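Local coordinates for DNA polymerase III, beta subunit (Thermotoga maritima, PDB 1VPK), which probably tethers DNA polymerases and other proteins to DNA and confers processivity, acting as a ring-shaped head-to-tail homodimer that encircles the duplex, at residues L20-K23 and D24-I28; A156-D160 and E161-N165; E336-L339 and K340-T344. All blocks are in the same frame, centred on the assembly; numbering follows the deposited sequence.

Contact 1. Residues L20-K23 and D24-I28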
# COMPACT_ATOMS: atom_id res chain seq x y z
N LEU A 20 -7.23 16.86 19.71
CA LEU A 20 -5.82 16.50 19.58
C LEU A 20 -5.30 15.69 20.79
O LEU A 20 -4.59 14.66 20.62
CB LEU A 20 -5.02 17.78 19.35
CG LEU A 20 -3.55 17.54 19.03
CD1 LEU A 20 -3.37 16.72 17.72
CD2 LEU A 20 -2.86 18.88 18.94
N GLU A 21 -5.68 16.11 22.01
CA GLU A 21 -5.31 15.38 23.25
C GLU A 21 -5.91 13.98 23.30
O GLU A 21 -5.21 13.02 23.62
CB GLU A 21 -5.74 16.16 24.47
CG GLU A 21 -5.50 15.46 25.81
CD GLU A 21 -4.04 15.20 26.18
OE1 GLU A 21 -3.09 15.71 25.53
OE2 GLU A 21 -3.84 14.52 27.21
N LEU A 22 -7.22 13.88 23.05
CA LEU A 22 -7.88 12.61 23.05
C LEU A 22 -7.27 11.69 22.02
O LEU A 22 -7.08 10.51 22.29
CB LEU A 22 -9.41 12.79 22.78
CG LEU A 22 -10.27 11.54 22.91
CD1 LEU A 22 -10.23 10.98 24.35
CD2 LEU A 22 -11.72 11.83 22.46
N LYS A 23 -7.09 12.20 20.81
CA LYS A 23 -6.47 11.43 19.73
C LYS A 23 -5.07 10.90 20.09
O LYS A 23 -4.74 9.72 19.88
CB LYS A 23 -6.35 12.34 18.51
CG LYS A 23 -5.95 11.61 17.22
CD LYS A 23 -6.16 12.53 15.98
CE LYS A 23 -5.25 13.76 15.97
NZ LYS A 23 -5.37 14.61 14.71
N ASP A 24 -4.23 11.80 20.61
CA ASP A 24 -2.87 11.47 21.06
C ASP A 24 -2.86 10.37 22.14
O ASP A 24 -2.11 9.39 22.04
CB ASP A 24 -2.18 12.75 21.57
CG ASP A 24 -1.91 13.75 20.45
OD1 ASP A 24 -2.40 13.55 19.30
OD2 ASP A 24 -1.20 14.76 20.72
N LYS A 25 -3.70 10.49 23.16
CA LYS A 25 -3.73 9.47 24.24
C LYS A 25 -4.30 8.10 23.83
O LYS A 25 -3.81 7.05 24.27
CB LYS A 25 -4.43 10.03 25.50
CG LYS A 25 -3.70 11.27 26.05
CD LYS A 25 -2.38 10.82 26.75
CE LYS A 25 -1.38 11.94 27.03
NZ LYS A 25 -1.79 13.13 27.78
N ILE A 26 -5.33 8.11 22.99
CA ILE A 26 -5.85 6.88 22.40
C ILE A 26 -4.78 6.19 21.57
O ILE A 26 -4.57 5.00 21.70
CB ILE A 26 -7.13 7.17 21.57
CG1 ILE A 26 -8.29 7.54 22.52
CG2 ILE A 26 -7.47 6.02 20.62
CD1 ILE A 26 -8.81 6.44 23.30
N THR A 27 -4.13 6.96 20.68
CA THR A 27 -3.09 6.45 19.81
C THR A 27 -1.95 5.84 20.60
O THR A 27 -1.46 4.75 20.28
CB THR A 27 -2.54 7.59 18.90
OG1 THR A 27 -3.62 8.06 18.09
CG2 THR A 27 -1.47 7.12 17.98
N ILE A 28 -1.54 6.54 21.65
CA ILE A 28 -0.45 6.08 22.47
C ILE A 28 -0.72 4.75 23.15
O ILE A 28 0.18 3.90 23.23
CB ILE A 28 -0.07 7.12 23.53
CG1 ILE A 28 0.66 8.23 22.82
CG2 ILE A 28 0.85 6.50 24.64
CD1 ILE A 28 0.84 9.50 23.62

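Contact 2. Residues A156-D160 and E161-N165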
# COMPACT_ATOMS: atom_id res chain seq x y z
N ALA A 156 14.93 -6.87 13.04
CA ALA A 156 15.65 -8.12 12.99
C ALA A 156 15.08 -9.15 14.00
O ALA A 156 15.46 -10.33 13.96
CB ALA A 156 17.12 -7.86 13.24
N ALA A 157 14.15 -8.74 14.87
CA ALA A 157 13.51 -9.66 15.81
C ALA A 157 12.70 -10.72 15.10
O ALA A 157 12.05 -10.43 14.10
CB ALA A 157 12.61 -8.92 16.76
N ALA A 158 12.74 -11.94 15.63
CA ALA A 158 11.85 -13.02 15.19
C ALA A 158 10.39 -12.57 15.31
O ALA A 158 9.97 -12.00 16.33
CB ALA A 158 12.07 -14.29 16.00
N LYS A 159 9.62 -12.81 14.25
CA LYS A 159 8.19 -12.49 14.25
C LYS A 159 7.35 -13.65 14.80
O LYS A 159 6.20 -13.45 15.18
CB LYS A 159 7.72 -12.09 12.86
CG LYS A 159 8.22 -10.72 12.46
CD LYS A 159 7.91 -10.38 11.04
CE LYS A 159 8.80 -9.24 10.57
NZ LYS A 159 10.18 -9.73 10.23
N ASP A 160 7.94 -14.85 14.83
CA ASP A 160 7.29 -16.03 15.37
C ASP A 160 7.32 -15.97 16.89
O ASP A 160 8.36 -16.19 17.51
CB ASP A 160 8.02 -17.29 14.90
CG ASP A 160 7.37 -18.58 15.42
OD1 ASP A 160 6.35 -18.51 16.15
OD2 ASP A 160 7.88 -19.67 15.07
N GLU A 161 6.14 -15.71 17.46
CA GLU A 161 5.90 -15.69 18.92
C GLU A 161 6.27 -16.98 19.66
O GLU A 161 6.64 -16.92 20.83
CB GLU A 161 4.45 -15.31 19.21
CG GLU A 161 4.13 -13.85 18.82
CD GLU A 161 2.83 -13.72 18.07
OE1 GLU A 161 2.56 -14.56 17.17
OE2 GLU A 161 2.07 -12.76 18.38
N PHE A 162 6.24 -18.12 18.98
CA PHE A 162 6.79 -19.32 19.59
C PHE A 162 8.28 -19.26 19.91
O PHE A 162 8.75 -19.95 20.81
CB PHE A 162 6.57 -20.55 18.75
CG PHE A 162 7.12 -21.80 19.40
CD1 PHE A 162 6.34 -22.51 20.32
CD2 PHE A 162 8.43 -22.23 19.16
CE1 PHE A 162 6.84 -23.67 20.95
CE2 PHE A 162 8.95 -23.36 19.78
CZ PHE A 162 8.15 -24.10 20.67
N MET A 163 9.03 -18.45 19.16
CA MET A 163 10.44 -18.31 19.43
C MET A 163 10.56 -17.24 20.49
O MET A 163 10.95 -16.10 20.19
CB MET A 163 11.20 -17.93 18.16
CG MET A 163 11.17 -18.99 17.05
SD MET A 163 11.88 -18.41 15.46
CE MET A 163 13.55 -18.10 15.95
N ARG A 164 10.24 -17.63 21.73
CA ARG A 164 10.09 -16.68 22.85
C ARG A 164 11.37 -15.88 23.09
O ARG A 164 11.30 -14.69 23.39
CB ARG A 164 9.63 -17.39 24.14
CG ARG A 164 8.26 -18.04 24.04
CD ARG A 164 7.95 -19.05 25.19
NE ARG A 164 9.10 -19.94 25.39
CZ ARG A 164 9.94 -19.93 26.43
NH1 ARG A 164 9.79 -19.11 27.47
NH2 ARG A 164 10.97 -20.77 26.41
N ASN A 165 12.53 -16.52 22.90
CA ASN A 165 13.81 -15.92 23.24
C ASN A 165 14.35 -14.97 22.18
O ASN A 165 15.31 -14.25 22.45
CB ASN A 165 14.85 -16.99 23.57
CG ASN A 165 15.30 -17.80 22.37
OD1 ASN A 165 14.58 -17.98 21.40
ND2 ASN A 165 16.49 -18.34 22.46

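Contact 3. Residues E336-L339 and K340-T344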
# COMPACT_ATOMS: atom_id res chain seq x y z
N GLU A 336 19.16 -6.53 1.99
CA GLU A 336 18.38 -5.35 1.73
C GLU A 336 17.75 -4.72 3.00
O GLU A 336 17.75 -3.52 3.14
CB GLU A 336 17.31 -5.64 0.67
CG GLU A 336 16.44 -4.43 0.34
CD GLU A 336 17.26 -3.28 -0.23
OE1 GLU A 336 17.74 -3.39 -1.41
OE2 GLU A 336 17.43 -2.26 0.51
N ASP A 337 17.19 -5.52 3.89
CA ASP A 337 16.66 -5.01 5.17
C ASP A 337 17.66 -4.17 5.94
O ASP A 337 17.34 -3.12 6.42
CB ASP A 337 16.28 -6.19 6.06
CG ASP A 337 14.98 -6.85 5.67
OD1 ASP A 337 14.17 -6.25 4.93
OD2 ASP A 337 14.74 -7.96 6.16
N VAL A 338 18.90 -4.65 6.05
CA VAL A 338 19.99 -3.89 6.70
C VAL A 338 20.21 -2.51 6.06
O VAL A 338 20.26 -1.48 6.75
CB VAL A 338 21.32 -4.73 6.67
CG1 VAL A 338 22.45 -3.94 7.05
CG2 VAL A 338 21.24 -5.98 7.61
N LEU A 339 20.28 -2.46 4.74
CA LEU A 339 20.62 -1.23 4.03
C LEU A 339 19.59 -0.17 4.22
O LEU A 339 19.94 0.98 4.37
CB LEU A 339 20.82 -1.49 2.52
CG LEU A 339 21.85 -2.56 2.20
CD1 LEU A 339 21.96 -2.80 0.69
CD2 LEU A 339 23.20 -2.21 2.88
N LYS A 340 18.33 -0.57 4.24
CA LYS A 340 17.23 0.31 4.60
C LYS A 340 17.46 1.05 5.90
O LYS A 340 16.97 2.16 6.06
CB LYS A 340 15.92 -0.48 4.76
CG LYS A 340 15.43 -1.21 3.51
CD LYS A 340 14.18 -2.08 3.79
CE LYS A 340 13.76 -2.95 2.54
NZ LYS A 340 13.42 -4.38 2.93
N HIS A 341 18.14 0.41 6.86
CA HIS A 341 18.29 1.01 8.17
C HIS A 341 19.60 1.72 8.43
O HIS A 341 19.80 2.27 9.50
CB HIS A 341 18.09 -0.08 9.22
CG HIS A 341 16.70 -0.58 9.26
ND1 HIS A 341 16.26 -1.62 8.47
CD2 HIS A 341 15.61 -0.10 9.89
CE1 HIS A 341 14.97 -1.80 8.66
NE2 HIS A 341 14.56 -0.91 9.54
N ILE A 342 20.50 1.68 7.45
CA ILE A 342 21.74 2.43 7.53
C ILE A 342 21.56 3.76 6.83
O ILE A 342 20.94 3.84 5.76
CB ILE A 342 22.89 1.62 6.92
CG1 ILE A 342 23.19 0.41 7.82
CG2 ILE A 342 24.14 2.49 6.70
CD1 ILE A 342 24.22 -0.52 7.29
N GLU A 343 22.13 4.79 7.42
CA GLU A 343 21.94 6.16 6.91
C GLU A 343 23.14 6.71 6.17
O GLU A 343 22.98 7.63 5.37
CB GLU A 343 21.53 7.06 8.07
CG GLU A 343 20.47 6.35 8.94
CD GLU A 343 19.68 7.26 9.87
OE1 GLU A 343 19.56 8.51 9.62
OE2 GLU A 343 19.14 6.69 10.86
N THR A 344 24.32 6.13 6.35
CA THR A 344 25.49 6.57 5.59
C THR A 344 25.43 6.17 4.12
O THR A 344 24.78 5.20 3.77
CB THR A 344 26.82 6.03 6.19
OG1 THR A 344 26.79 4.59 6.27
CG2 THR A 344 27.01 6.58 7.56

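Contact 1. Residues L20-K23 and D24-I28
Glu21 and Lys25 form an i to i+4 salt bridge on helix 19-29 of the N-terminal domain of this sliding clamp, one turn of helix separating the two charges. Lys25 NZ comes to within 2.5 Å of Glu21 OE2, a short bond that meets the carboxylate oxygen on its syn side, 22° out of the carboxylate plane. Both chains are bent. Glu21 sends CG away from its backbone N (chi1 176°) and folds at chi2, while Lys25 folds at chi2 and again at chi4, so that the ammonium curls back to the oxygen and Lys25 CG lies 3.5 Å from Glu21 OE2. The pair is part of a larger polar cluster: NZ also forms a salt bridge with Asp240 and a hydrogen bond to the carbonyl of Thr68, and OE2 accepts from the backbone N of Asn70. The lysine thus ties the helix to the end of strand 63-68 and to Asp240, just ahead of strand 241-246, and an alanine here would probably leave Glu21 and Asp240 without their shared positive partner and the carbonyl of Thr68 without this donor. Under the side chains runs the regular helical ladder, for example Lys25 N to Glu21 O at 3.0 Å. Leu22 and Ile26 make a looser apolar contact, CD1 of the leucine 4.4 Å from CG1 of the isoleucine, and both side chains rest on Ile56 of strand 53-59. The next carbonyl along, that of Lys23, is gripped twice by one residue: Thr27 N reaches Lys23 O at 2.9 Å, and Thr27 OG1, placed beside its own backbone N (chi1 -62°), donates to the same oxygen at 2.7 Å from the opposite face of the carbonyl plane.

Contact 2. Residues A156-D160 and E161-N165
With CG anti to the backbone N (chi1 -179°), the carboxylate of Asp160 swings beside its own carbonyl carbon, where OD1 accepts the backbone N-H of Phe162 at 2.9 Å. The donor comes from well above the carboxylate plane, 52° out of it, and the bond is bent. In Met163 it is the carbonyl carbon that CG stands anti to, beside the backbone N, and the chain then runs extended before folding at chi3, which carries the sulfur and methyl back across the aspartate toward Ala158. The two side chains cross at about a right angle. Met163 SD passes 4.1 Å from Asp160 CB. Beyond it, the methyl CE of Met163 touches Ala158 CB, also at 4.1 Å. These are loose van der Waals contacts. Phe162 takes the same first torsion as the aspartate and runs alongside it, its CB 3.3 Å from Asp160 OD1, with carboxylate and ring planes 35° apart; the ring itself heads away from the aspartate. In the main chain, Met163 N donates to Asp160 O at 2.9 Å and closes the turn. Ala158 O accepts a hydrogen bond from the side chain of Asn167, linking the loop to its later part. The whole is a type I beta turn from Asp160 to Met163 whose first residue also forms an Asx turn through its carboxylate, overlapping with an inverse gamma turn centred on Met163, whose own Arg164 N to Phe162 O bond is weak; all of it lies in the surface loop between helix 143-153 and strand 168-174 of the central domain.

Contact 3. Residues E336-L339 and K340-T344
The imidazole of His341 meets the preceding turn of helix at its edge: Asp337 O lies only 8° out of the ring plane and takes the ND1-H at 2.8 Å, in a nearly straight bond of 160°. The same ring is stacked with Phe155, so it is held by an aromatic partner as well as by this edge bond. CG of the histidine sits beside its backbone N (chi1 -68°), and the second torsion then turns ND1 to the carbonyl. The carboxylate of Asp337 has a different partner: Lys340 NZ reaches OD1 at 2.8 Å, nearly in line with the C-O bond, while OD2 forms a salt bridge with Arg187. On its way there the lysine crosses Glu336 at about a right angle, its CE packed 3.8 Å from Glu336 CG. The inward side is apolar, with Val338 CG1 and Ile342 CD1 3.9 Å apart, pointing the same way against Ile360 and Tyr370. In the main chain the pattern changes as the helix runs out. Lys340 N still bonds Glu336 O, but His341 N turns to Val338 O at 2.8 Å and Ile342 N to Leu339 O at 3.2 Å, with a weak second bond from Ile342 N to Val338 O. Such i to i+3 bonds mark a tightening last turn, here the C-terminal end of helix 332-341 in the third clamp domain.

In the fold
All three contacts are local, each in a different one of the clamp's three domains. Contacts 1 and 3 sit on helices and are partly buried: each has an apolar face turned to strands and a salt bridge extended by an outside charge. Contact 1 is regular helix throughout, whereas contact 3 is a helix end, where a side chain serves a main-chain carbonyl. Contact 2 is a surface loop, without charge pairing, built from turn bonds and one methionine. It comes within about 6 Å of contact 3 (nearest atoms), and Arg187 reaches both, touching Ala156 and pairing with Asp337; contact 1 lies across the chain's centre, about 30 and 31 Å from contacts 2 and 3, centre to centre.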